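Local structure of tRNA (guanine(26)-N(2))-dimethyltransferase (Pyrococcus horikoshii, 2EJT) at residues A[24-29]-A[55-60]; A[75-80]-A[119-124]; A[189-194]-A[318-323]. The protein probably transfers two methyl groups from S-adenosyl-L-methionine to the N2 atom of guanosine 26 in a number of tRNAs, giving N2-dimethylguanosine. All coordinates share one frame; numbering follows the deposited sequence.

Contact 1: A[24-29]-A[55-60]. With SAM (S-adenosylmethionine), chain B.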
loop_
_atom_site.group_PDB
_atom_site.type_symbol
_atom_site.label_atom_id
_atom_site.label_comp_id
_atom_site.label_asym_id
_atom_site.label_seq_id
_atom_site.Cartn_x
_atom_site.Cartn_y
_atom_site.Cartn_z
ATOM N N SER A 24 -10.541 23.277 -1.749
ATOM C CA SER A 24 -10.813 23.061 -3.164
ATOM C C SER A 24 -12.038 22.165 -3.377
ATOM O O SER A 24 -12.309 21.265 -2.576
ATOM C CB SER A 24 -9.589 22.430 -3.836
ATOM O OG SER A 24 -9.810 22.235 -5.222
ATOM N N PRO A 25 -12.800 22.410 -4.459
ATOM C CA PRO A 25 -13.999 21.633 -4.791
ATOM C C PRO A 25 -13.680 20.181 -5.160
ATOM O O PRO A 25 -14.476 19.276 -4.895
ATOM C CB PRO A 25 -14.604 22.415 -5.956
ATOM C CG PRO A 25 -13.402 23.008 -6.626
ATOM C CD PRO A 25 -12.591 23.490 -5.442
ATOM N N VAL A 26 -12.521 19.971 -5.780
ATOM C CA VAL A 26 -12.079 18.635 -6.170
ATOM C C VAL A 26 -10.625 18.477 -5.725
ATOM O O VAL A 26 -9.758 19.274 -6.086
ATOM C CB VAL A 26 -12.180 18.419 -7.698
ATOM C CG1 VAL A 26 -11.809 16.976 -8.046
ATOM C CG2 VAL A 26 -13.591 18.735 -8.175
ATOM N N PHE A 27 -10.370 17.434 -4.945
ATOM C CA PHE A 27 -9.047 17.176 -4.397
ATOM C C PHE A 27 -8.008 16.598 -5.357
ATOM O O PHE A 27 -8.290 15.702 -6.153
ATOM C CB PHE A 27 -9.191 16.262 -3.174
ATOM C CG PHE A 27 -7.919 16.068 -2.395
ATOM C CD1 PHE A 27 -6.961 15.141 -2.805
ATOM C CD2 PHE A 27 -7.686 16.802 -1.236
ATOM C CE1 PHE A 27 -5.784 14.947 -2.065
ATOM C CE2 PHE A 27 -6.518 16.616 -0.492
ATOM C CZ PHE A 27 -5.567 15.687 -0.907
ATOM N N TYR A 28 -6.796 17.136 -5.259
ATOM C CA TYR A 28 -5.660 16.698 -6.057
ATOM C C TYR A 28 -4.374 16.986 -5.285
ATOM O O TYR A 28 -4.137 18.116 -4.858
ATOM C CB TYR A 28 -5.602 17.427 -7.399
ATOM C CG TYR A 28 -4.358 17.065 -8.183
ATOM C CD1 TYR A 28 -4.215 15.799 -8.754
ATOM C CD2 TYR A 28 -3.291 17.960 -8.290
ATOM C CE1 TYR A 28 -3.042 15.432 -9.403
ATOM C CE2 TYR A 28 -2.107 17.601 -8.940
ATOM C CZ TYR A 28 -1.989 16.335 -9.492
ATOM O OH TYR A 28 -0.815 15.956 -10.105
ATOM N N ASN A 29 -3.550 15.959 -5.114
ATOM C CA ASN A 29 -2.290 16.095 -4.394
ATOM C C ASN A 29 -1.130 15.662 -5.281
ATOM O O ASN A 29 -0.937 14.465 -5.524
ATOM C CB ASN A 29 -2.308 15.238 -3.127
ATOM C CG ASN A 29 -1.112 15.496 -2.231
ATOM O OD1 ASN A 29 -0.107 16.073 -2.658
ATOM N ND2 ASN A 29 -1.207 15.057 -0.984
ATOM N N LEU A 55 -12.256 5.904 -5.752
ATOM C CA LEU A 55 -12.424 7.298 -5.332
ATOM C C LEU A 55 -11.403 8.102 -6.140
ATOM O O LEU A 55 -10.281 8.324 -5.686
ATOM C CB LEU A 55 -12.149 7.437 -3.830
ATOM C CG LEU A 55 -12.924 6.485 -2.914
ATOM C CD1 LEU A 55 -12.063 5.279 -2.619
ATOM C CD2 LEU A 55 -13.287 7.174 -1.616
ATOM N N SER A 56 -11.798 8.546 -7.333
ATOM C CA SER A 56 -10.876 9.246 -8.224
ATOM C C SER A 56 -10.723 10.764 -8.182
ATOM O O SER A 56 -9.771 11.291 -8.765
ATOM C CB SER A 56 -11.146 8.817 -9.674
ATOM O OG SER A 56 -12.528 8.734 -9.938
ATOM N N ALA A 57 -11.637 11.462 -7.513
ATOM C CA ALA A 57 -11.565 12.923 -7.422
ATOM C C ALA A 57 -11.469 13.579 -8.804
ATOM O O ALA A 57 -12.479 13.767 -9.476
ATOM C CB ALA A 57 -10.369 13.338 -6.562
ATOM N N THR A 58 -10.259 13.929 -9.230
ATOM C CA THR A 58 -10.079 14.560 -10.537
ATOM C C THR A 58 -10.086 13.515 -11.649
ATOM O O THR A 58 -10.288 13.842 -12.821
ATOM C CB THR A 58 -8.743 15.333 -10.626
ATOM O OG1 THR A 58 -7.654 14.411 -10.495
ATOM C CG2 THR A 58 -8.650 16.384 -9.528
ATOM N N GLY A 59 -9.858 12.262 -11.267
ATOM C CA GLY A 59 -9.825 11.173 -12.228
ATOM C C GLY A 59 -8.418 10.831 -12.682
ATOM O O GLY A 59 -8.227 9.917 -13.480
ATOM N N ILE A 60 -7.427 11.550 -12.160
ATOM C CA ILE A 60 -6.029 11.341 -12.545
ATOM C C ILE A 60 -5.525 9.900 -12.479
ATOM O O ILE A 60 -4.810 9.448 -13.379
ATOM C CB ILE A 60 -5.069 12.236 -11.705
ATOM C CG1 ILE A 60 -3.624 12.038 -12.165
ATOM C CG2 ILE A 60 -5.178 11.891 -10.224
ATOM C CD1 ILE A 60 -3.389 12.377 -13.610
HETATM N N SAM B . -7.685 8.737 -6.093
HETATM C CA SAM B . -6.948 9.868 -5.993
HETATM C C SAM B . -5.798 10.407 -6.635
HETATM O O SAM B . -5.983 11.689 -6.822
HETATM O OXT SAM B . -4.812 9.682 -6.931
HETATM C CB SAM B . -7.738 10.562 -4.839
HETATM C CG SAM B . -8.827 10.685 -3.801
HETATM S SD SAM B . -9.392 11.787 -2.597
HETATM C CE SAM B . -8.052 12.103 -1.466
HETATM C "C5'" SAM B . -10.721 10.919 -1.970
HETATM C "C4'" SAM B . -12.098 11.592 -2.350
HETATM O "O4'" SAM B . -12.988 10.513 -2.053
HETATM C "C3'" SAM B . -12.912 12.683 -3.033
HETATM O "O3'" SAM B . -12.860 13.117 -4.436
HETATM C "C2'" SAM B . -14.360 12.357 -2.646
HETATM O "O2'" SAM B . -15.436 13.096 -2.785
HETATM C "C1'" SAM B . -14.332 10.978 -2.019
HETATM N N9 SAM B . -15.408 10.007 -1.360
HETATM C C8 SAM B . -15.753 10.046 -0.081
HETATM N N7 SAM B . -16.649 9.127 0.164
HETATM C C5 SAM B . -16.904 8.475 -0.947
HETATM C C6 SAM B . -17.752 7.406 -1.280
HETATM N N6 SAM B . -18.521 6.849 -0.349
HETATM N N1 SAM B . -17.787 6.939 -2.582
HETATM C C2 SAM B . -17.009 7.497 -3.555
HETATM N N3 SAM B . -16.178 8.530 -3.254
HETATM C C4 SAM B . -16.104 9.042 -1.962
HETATM O O HOH W 1 -7.301 13.855 -7.973
#

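Contact 2: A[75-80]-A[119-124]. With SAM (S-adenosylmethionine), chain B.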
loop_
_atom_site.group_PDB
_atom_site.type_symbol
_atom_site.label_atom_id
_atom_site.label_comp_id
_atom_site.label_asym_id
_atom_site.label_seq_id
_atom_site.Cartn_x
_atom_site.Cartn_y
_atom_site.Cartn_z
ATOM N N TRP A 75 -12.688 2.033 -14.855
ATOM C CA TRP A 75 -13.804 2.670 -14.167
ATOM C C TRP A 75 -13.330 3.786 -13.227
ATOM O O TRP A 75 -12.416 3.596 -12.427
ATOM C CB TRP A 75 -14.583 1.632 -13.356
ATOM C CG TRP A 75 -15.360 0.649 -14.181
ATOM C CD1 TRP A 75 -14.862 -0.238 -15.096
ATOM C CD2 TRP A 75 -16.777 0.441 -14.150
ATOM N NE1 TRP A 75 -15.882 -0.989 -15.633
ATOM C CE2 TRP A 75 -17.070 -0.595 -15.070
ATOM C CE3 TRP A 75 -17.832 1.026 -13.431
ATOM C CZ2 TRP A 75 -18.371 -1.056 -15.295
ATOM C CZ3 TRP A 75 -19.132 0.569 -13.654
ATOM C CH2 TRP A 75 -19.388 -0.467 -14.581
ATOM N N LEU A 76 -13.946 4.954 -13.339
ATOM C CA LEU A 76 -13.611 6.071 -12.468
ATOM C C LEU A 76 -14.872 6.358 -11.682
ATOM O O LEU A 76 -15.957 6.409 -12.251
ATOM C CB LEU A 76 -13.207 7.306 -13.273
ATOM C CG LEU A 76 -11.850 7.228 -13.971
ATOM C CD1 LEU A 76 -11.916 6.235 -15.125
ATOM C CD2 LEU A 76 -11.468 8.606 -14.479
ATOM N N ASN A 77 -14.730 6.540 -10.376
ATOM C CA ASN A 77 -15.883 6.792 -9.522
ATOM C C ASN A 77 -15.642 7.780 -8.376
ATOM O O ASN A 77 -14.572 7.809 -7.762
ATOM C CB ASN A 77 -16.374 5.469 -8.926
ATOM C CG ASN A 77 -17.511 5.664 -7.942
ATOM O OD1 ASN A 77 -18.664 5.844 -8.334
ATOM N ND2 ASN A 77 -17.188 5.654 -6.656
ATOM N N ASP A 78 -16.663 8.584 -8.095
ATOM C CA ASP A 78 -16.612 9.538 -6.997
ATOM C C ASP A 78 -18.027 9.938 -6.619
ATOM O O ASP A 78 -18.898 10.077 -7.474
ATOM C CB ASP A 78 -15.813 10.787 -7.365
ATOM C CG ASP A 78 -15.277 11.504 -6.136
ATOM O OD1 ASP A 78 -14.075 11.354 -5.845
ATOM O OD2 ASP A 78 -16.057 12.200 -5.451
ATOM N N ILE A 79 -18.249 10.127 -5.328
ATOM C CA ILE A 79 -19.561 10.490 -4.830
ATOM C C ILE A 79 -19.861 11.978 -5.036
ATOM O O ILE A 79 -21.020 12.392 -5.065
ATOM C CB ILE A 79 -19.673 10.133 -3.333
ATOM C CG1 ILE A 79 -21.142 10.049 -2.921
ATOM C CG2 ILE A 79 -18.926 11.168 -2.491
ATOM C CD1 ILE A 79 -21.333 9.577 -1.488
ATOM N N SER A 80 -18.812 12.774 -5.193
ATOM C CA SER A 80 -18.970 14.210 -5.384
ATOM C C SER A 80 -19.404 14.601 -6.790
ATOM O O SER A 80 -18.806 14.178 -7.781
ATOM C CB SER A 80 -17.662 14.927 -5.060
ATOM O OG SER A 80 -17.728 16.286 -5.456
ATOM N N ASP A 119 -21.220 8.121 -7.776
ATOM C CA ASP A 119 -21.908 7.291 -6.794
ATOM C C ASP A 119 -21.035 6.940 -5.597
ATOM O O ASP A 119 -19.843 7.249 -5.559
ATOM C CB ASP A 119 -22.364 5.990 -7.470
ATOM C CG ASP A 119 -23.464 5.277 -6.704
ATOM O OD1 ASP A 119 -23.799 4.140 -7.091
ATOM O OD2 ASP A 119 -24.001 5.846 -5.729
ATOM N N ASP A 120 -21.656 6.294 -4.618
ATOM C CA ASP A 120 -20.961 5.839 -3.425
ATOM C C ASP A 120 -20.133 4.656 -3.916
ATOM O O ASP A 120 -20.658 3.775 -4.601
ATOM C CB ASP A 120 -21.966 5.350 -2.376
ATOM C CG ASP A 120 -21.309 4.981 -1.053
ATOM O OD1 ASP A 120 -20.075 4.816 -1.009
ATOM O OD2 ASP A 120 -22.034 4.848 -0.051
ATOM N N ALA A 121 -18.849 4.639 -3.578
ATOM C CA ALA A 121 -17.972 3.549 -3.994
ATOM C C ALA A 121 -18.543 2.206 -3.536
ATOM O O ALA A 121 -18.466 1.220 -4.265
ATOM C CB ALA A 121 -16.572 3.750 -3.415
ATOM N N ASN A 122 -19.115 2.173 -2.331
ATOM C CA ASN A 122 -19.693 0.937 -1.807
ATOM C C ASN A 122 -20.883 0.464 -2.631
ATOM O O ASN A 122 -21.102 -0.735 -2.774
ATOM C CB ASN A 122 -20.123 1.090 -0.338
ATOM C CG ASN A 122 -18.979 0.854 0.629
ATOM O OD1 ASN A 122 -18.244 -0.125 0.496
ATOM N ND2 ASN A 122 -18.822 1.744 1.611
ATOM N N ARG A 123 -21.648 1.402 -3.178
ATOM C CA ARG A 123 -22.807 1.034 -3.980
ATOM C C ARG A 123 -22.354 0.482 -5.329
ATOM O O ARG A 123 -22.862 -0.542 -5.786
ATOM C CB ARG A 123 -23.734 2.235 -4.185
ATOM C CG ARG A 123 -25.096 1.848 -4.751
ATOM C CD ARG A 123 -25.810 3.049 -5.335
ATOM N NE ARG A 123 -27.035 2.688 -6.044
ATOM C CZ ARG A 123 -27.661 3.491 -6.900
ATOM N NH1 ARG A 123 -27.172 4.699 -7.155
ATOM N NH2 ARG A 123 -28.774 3.090 -7.502
ATOM N N LEU A 124 -21.393 1.158 -5.955
ATOM C CA LEU A 124 -20.870 0.713 -7.247
ATOM C C LEU A 124 -20.229 -0.677 -7.143
ATOM O O LEU A 124 -20.515 -1.565 -7.947
ATOM C CB LEU A 124 -19.838 1.720 -7.783
ATOM C CG LEU A 124 -19.089 1.347 -9.076
ATOM C CD1 LEU A 124 -20.086 0.996 -10.176
ATOM C CD2 LEU A 124 -18.210 2.512 -9.524
HETATM N N SAM B . -7.685 8.737 -6.093
HETATM C CA SAM B . -6.948 9.868 -5.993
HETATM C C SAM B . -5.798 10.407 -6.635
HETATM O O SAM B . -5.983 11.689 -6.822
HETATM O OXT SAM B . -4.812 9.682 -6.931
HETATM C CB SAM B . -7.738 10.562 -4.839
HETATM C CG SAM B . -8.827 10.685 -3.801
HETATM S SD SAM B . -9.392 11.787 -2.597
HETATM C CE SAM B . -8.052 12.103 -1.466
HETATM C "C5'" SAM B . -10.721 10.919 -1.970
HETATM C "C4'" SAM B . -12.098 11.592 -2.350
HETATM O "O4'" SAM B . -12.988 10.513 -2.053
HETATM C "C3'" SAM B . -12.912 12.683 -3.033
HETATM O "O3'" SAM B . -12.860 13.117 -4.436
HETATM C "C2'" SAM B . -14.360 12.357 -2.646
HETATM O "O2'" SAM B . -15.436 13.096 -2.785
HETATM C "C1'" SAM B . -14.332 10.978 -2.019
HETATM N N9 SAM B . -15.408 10.007 -1.360
HETATM C C8 SAM B . -15.753 10.046 -0.081
HETATM N N7 SAM B . -16.649 9.127 0.164
HETATM C C5 SAM B . -16.904 8.475 -0.947
HETATM C C6 SAM B . -17.752 7.406 -1.280
HETATM N N6 SAM B . -18.521 6.849 -0.349
HETATM N N1 SAM B . -17.787 6.939 -2.582
HETATM C C2 SAM B . -17.009 7.497 -3.555
HETATM N N3 SAM B . -16.178 8.530 -3.254
HETATM C C4 SAM B . -16.104 9.042 -1.962
#

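Contact 3: A[189-194]-A[318-323]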
loop_
_atom_site.group_PDB
_atom_site.type_symbol
_atom_site.label_atom_id
_atom_site.label_comp_id
_atom_site.label_asym_id
_atom_site.label_seq_id
_atom_site.Cartn_x
_atom_site.Cartn_y
_atom_site.Cartn_z
ATOM N N GLY A 189 6.683 4.057 18.393
ATOM C CA GLY A 189 8.133 3.971 18.341
ATOM C C GLY A 189 8.760 3.803 16.972
ATOM O O GLY A 189 8.109 3.984 15.939
ATOM N N GLU A 190 10.037 3.433 16.982
ATOM C CA GLU A 190 10.825 3.249 15.770
ATOM C C GLU A 190 10.282 2.211 14.794
ATOM O O GLU A 190 10.551 2.289 13.602
ATOM C CB GLU A 190 12.278 2.888 16.134
ATOM C CG GLU A 190 12.429 1.620 16.969
ATOM C CD GLU A 190 12.416 1.877 18.468
ATOM O OE1 GLU A 190 11.607 2.704 18.943
ATOM O OE2 GLU A 190 13.217 1.234 19.182
ATOM N N LEU A 191 9.517 1.245 15.288
ATOM C CA LEU A 191 8.969 0.200 14.423
ATOM C C LEU A 191 7.559 0.468 13.892
ATOM O O LEU A 191 7.041 -0.318 13.100
ATOM C CB LEU A 191 8.948 -1.139 15.170
ATOM C CG LEU A 191 10.280 -1.676 15.702
ATOM C CD1 LEU A 191 10.024 -2.930 16.521
ATOM C CD2 LEU A 191 11.231 -1.959 14.541
ATOM N N CYS A 192 6.956 1.581 14.298
ATOM C CA CYS A 192 5.582 1.871 13.904
ATOM C C CYS A 192 5.251 1.932 12.420
ATOM O O CYS A 192 4.143 1.571 12.030
ATOM C CB CYS A 192 5.082 3.141 14.611
ATOM S SG CYS A 192 5.357 4.762 13.820
ATOM N N HIS A 193 6.189 2.377 11.592
ATOM C CA HIS A 193 5.923 2.440 10.162
ATOM C C HIS A 193 5.717 1.034 9.596
ATOM O O HIS A 193 4.875 0.832 8.714
ATOM C CB HIS A 193 7.073 3.133 9.424
ATOM C CG HIS A 193 7.200 4.592 9.737
ATOM N ND1 HIS A 193 8.303 5.335 9.374
ATOM C CD2 HIS A 193 6.361 5.446 10.371
ATOM C CE1 HIS A 193 8.136 6.586 9.771
ATOM N NE2 HIS A 193 6.968 6.680 10.378
ATOM N N GLU A 194 6.475 0.061 10.096
ATOM C CA GLU A 194 6.316 -1.297 9.599
ATOM C C GLU A 194 5.118 -1.976 10.259
ATOM O O GLU A 194 4.338 -2.639 9.585
ATOM C CB GLU A 194 7.580 -2.145 9.820
ATOM C CG GLU A 194 7.446 -3.530 9.173
ATOM C CD GLU A 194 8.722 -4.350 9.185
ATOM O OE1 GLU A 194 9.818 -3.761 9.308
ATOM O OE2 GLU A 194 8.629 -5.591 9.053
ATOM N N ILE A 318 11.849 -9.527 5.989
ATOM C CA ILE A 318 11.797 -10.229 7.258
ATOM C C ILE A 318 11.018 -9.346 8.231
ATOM O O ILE A 318 11.029 -8.118 8.106
ATOM C CB ILE A 318 13.235 -10.467 7.784
ATOM C CG1 ILE A 318 13.223 -11.427 8.968
ATOM C CG2 ILE A 318 13.870 -9.136 8.183
ATOM C CD1 ILE A 318 14.615 -11.775 9.464
ATOM N N PRO A 319 10.328 -9.956 9.208
ATOM C CA PRO A 319 9.562 -9.143 10.158
ATOM C C PRO A 319 10.382 -8.213 11.049
ATOM O O PRO A 319 11.284 -8.645 11.764
ATOM C CB PRO A 319 8.794 -10.186 10.974
ATOM C CG PRO A 319 8.642 -11.338 10.016
ATOM C CD PRO A 319 10.020 -11.388 9.378
ATOM N N LEU A 320 10.051 -6.930 10.985
ATOM C CA LEU A 320 10.684 -5.904 11.797
ATOM C C LEU A 320 12.161 -5.645 11.536
ATOM O O LEU A 320 12.751 -6.188 10.603
ATOM C CB LEU A 320 10.447 -6.218 13.278
ATOM C CG LEU A 320 8.966 -6.513 13.583
ATOM C CD1 LEU A 320 8.738 -6.664 15.085
ATOM C CD2 LEU A 320 8.101 -5.387 13.024
ATOM N N PHE A 321 12.749 -4.800 12.375
ATOM C CA PHE A 321 14.143 -4.418 12.227
ATOM C C PHE A 321 14.661 -3.784 13.509
ATOM O O PHE A 321 13.922 -3.615 14.472
ATOM C CB PHE A 321 14.271 -3.423 11.065
ATOM C CG PHE A 321 13.440 -2.175 11.236
ATOM C CD1 PHE A 321 13.952 -1.059 11.898
ATOM C CD2 PHE A 321 12.141 -2.116 10.735
ATOM C CE1 PHE A 321 13.185 0.096 12.053
ATOM C CE2 PHE A 321 11.364 -0.967 10.884
ATOM C CZ PHE A 321 11.887 0.143 11.545
ATOM N N TYR A 322 15.943 -3.449 13.512
ATOM C CA TYR A 322 16.560 -2.820 14.667
ATOM C C TYR A 322 16.943 -1.408 14.264
ATOM O O TYR A 322 17.669 -1.199 13.286
ATOM C CB TYR A 322 17.800 -3.607 15.118
ATOM C CG TYR A 322 17.483 -5.026 15.542
ATOM C CD1 TYR A 322 16.635 -5.280 16.622
ATOM C CD2 TYR A 322 17.990 -6.114 14.836
ATOM C CE1 TYR A 322 16.296 -6.585 16.984
ATOM C CE2 TYR A 322 17.659 -7.422 15.187
ATOM C CZ TYR A 322 16.813 -7.651 16.258
ATOM O OH TYR A 322 16.476 -8.943 16.588
ATOM N N ASP A 323 16.414 -0.437 14.998
ATOM C CA ASP A 323 16.702 0.956 14.723
ATOM C C ASP A 323 17.913 1.352 15.560
ATOM O O ASP A 323 17.852 1.380 16.790
ATOM C CB ASP A 323 15.491 1.818 15.070
ATOM C CG ASP A 323 15.672 3.259 14.660
ATOM O OD1 ASP A 323 16.489 3.952 15.294
ATOM O OD2 ASP A 323 15.007 3.695 13.694
HETATM O O HOH W 2 14.524 -0.972 17.191
#

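Contact 1: A[24-29]-A[55-60]
Thr58 lays its methyl group against the 24-29 loop, where Val26, the carbonyl of Phe27 and CB of Tyr28 all receive it. Thr58 CG2 lies 3.5 Å from Val26 CG1, the two side chains meeting at a slant. Because Val26 CG1 stands anti to the backbone N (chi1 -176°), it reaches the turn itself and comes to 3.5 Å from Ala57 C; Leu86 of helix 81-94 touches both Val26 and Thr58. Tyr28, the third main partner, offers the edge of its ring to the start of helix 60-68, with Tyr28 CE1 4.2 Å from Ile60 CG2, while its hydroxyl is taken up by Glu8. Rotation of Thr58 (chi1 64°) sets OG1 between the backbone N and the carbonyl carbon, so that methyl and hydroxyl serve different neighbours. Thr58 OG1 donates to a water, 2.6 Å from the water O. That water in turn donates to Phe27 O, 2.8 Å from the water O, and to the carboxylate of S-adenosylmethionine, whose O atom is likewise 2.8 Å from the water. Residues 56-59 form a type II' turn closed by a bond from Gly59 N to Ser56 O; it follows strand 50-53 and corresponds to the first cofactor-binding loop of class I methyltransferases. Just before it, Leu55 O accepts the cofactor's amino group, SAM N, at 2.7 Å. Phe27 CD1 approaches the transferable methyl, SAM CE, to 3.5 Å. No direct hydrogen bond joins the segments: methyl packing and one shared water hold them, and since that water also grips the methionine carboxylate, the position of the 24-29 loop is probably sensitive to the bound cofactor.

Contact 2: A[75-80]-A[119-124]
Asn77, near the end of strand 73-78, meets the turn that leads into helix 121-127 at the C-terminal ends of the parallel strands of the Rossmann-like sheet of a class I methyltransferase; here the loops after two neighbouring parallel strands, 73-78 and 113-118, build the adenosine half of the cofactor site. Two hydrogen bonds cross between the segments. Asn77 ND2 donates to Asp119 O at 3.3 Å, and Asp119 N donates to Asp78 O at 3.1 Å; both donors stand well above the plane of the carbonyl they meet. The amide of Asn77 is fixed further by Ala54, whose O accepts from ND2, and by Asn117, whose side chain donates to OD1. Apolar packing comes from Leu124, which points back from the helix with CG anti to its own N (chi1 175°). Its two methyls divide the work: Leu124 CD2 rests 3.5 Å from Asn77 CB, and Leu124 CD1 lies 3.6 Å from Trp75 CZ3; the same indole meets Phe132 edge to face. The cofactor bonds form the third group. Asp78 takes both ribose hydroxyls, OD1 from SAM O3' at 2.6 Å and OD2 from SAM O2' at 2.9 Å. Each of these oxygens has a second donor: Ala57 N for OD1, and for OD2 the backbone N of Ser80, met at the anti lone pair in an Asx turn. Ile79 places CG2 near the adenine, which its backbone also borders. Asp120 OD1 caps the helix, accepting Asn122 N from above the carboxylate plane, and takes SAM N6 at 2.6 Å in an almost straight bond (178°). Beside it, Ala121 N donates to SAM N1 at 2.7 Å and 161°.

Contact 3: A[189-194]-A[318-323]
Ile318 O comes within 3.6 Å of Glu194 OE2, two acceptors brought near each other around Lys363, which bonds Ile318 O and forms a salt bridge with the other oxygen of Glu194. Beyond Pro319, the backbone turns its next N-H onto the same carboxylate: Leu320 N donates to Glu194 OE2 at 2.7 Å (153°), meeting it from above the carboxylate plane. Glu194 gets there with a fully extended chain, and OE2 also pairs with Arg198, so this buried acid is held by two basic groups and a peptide. Leu320 itself packs CD1 at 4.2 Å from Leu191 CD1, and touches Ile250, Phe259 and Leu261 besides. Phe321 carries the aromatic part of the contact. Its CG, set between the backbone N and the carbonyl carbon (chi1 58°), swings the ring back over Leu191, whose CD2 sits 3.6 Å from the centroid of the Phe321 ring and only 6° off its normal, a CH-pi contact. At the ring edge, Glu194 OE1 lies in plane, 3.2 Å from Phe321 CD2. Glu190 O comes obliquely to the ring, 3.3 Å from Phe321 CZ. An alanine here is likely to leave Leu191 CD2 without its aromatic face and open a gap between the helix start and Phe357. Asp323 ends the segment, its CB crossing that of Glu190 with 3.5 Å between Asp323 CB and Glu190 CB. A water bridges Asp323 N and Glu190 OE2, and the two acids turn their charged ends apart, Glu190 to Arg330 and Asp323 to cap Ala326 N. The contact thus joins the start of helix 192-209 to a three-stranded antiparallel sheet and helices whose order is consistent with a winged-helix fold.

Contacts 1 and 2 belong to one site: their centres are 13 Å apart, both touch S-adenosylmethionine, and the cofactor-binding turn of 55-60 is tied to strand 73-78 by a probable bond from Ser56 N to Asn77 O. Contact 3 lies across the chain's centre, about 33 Å from contact 1 between centres, and away from the cofactor site. All three are largely buried, though each has partly exposed residues and contact 2 includes the exposed Ile79. Chemistry follows place: a water and methyl groups close contact 1, direct hydrogen bonds join strand 73-78 to the turn before helix 121-127 in contact 2, and a ring face with a buried carboxylate joins separate regions in contact 3.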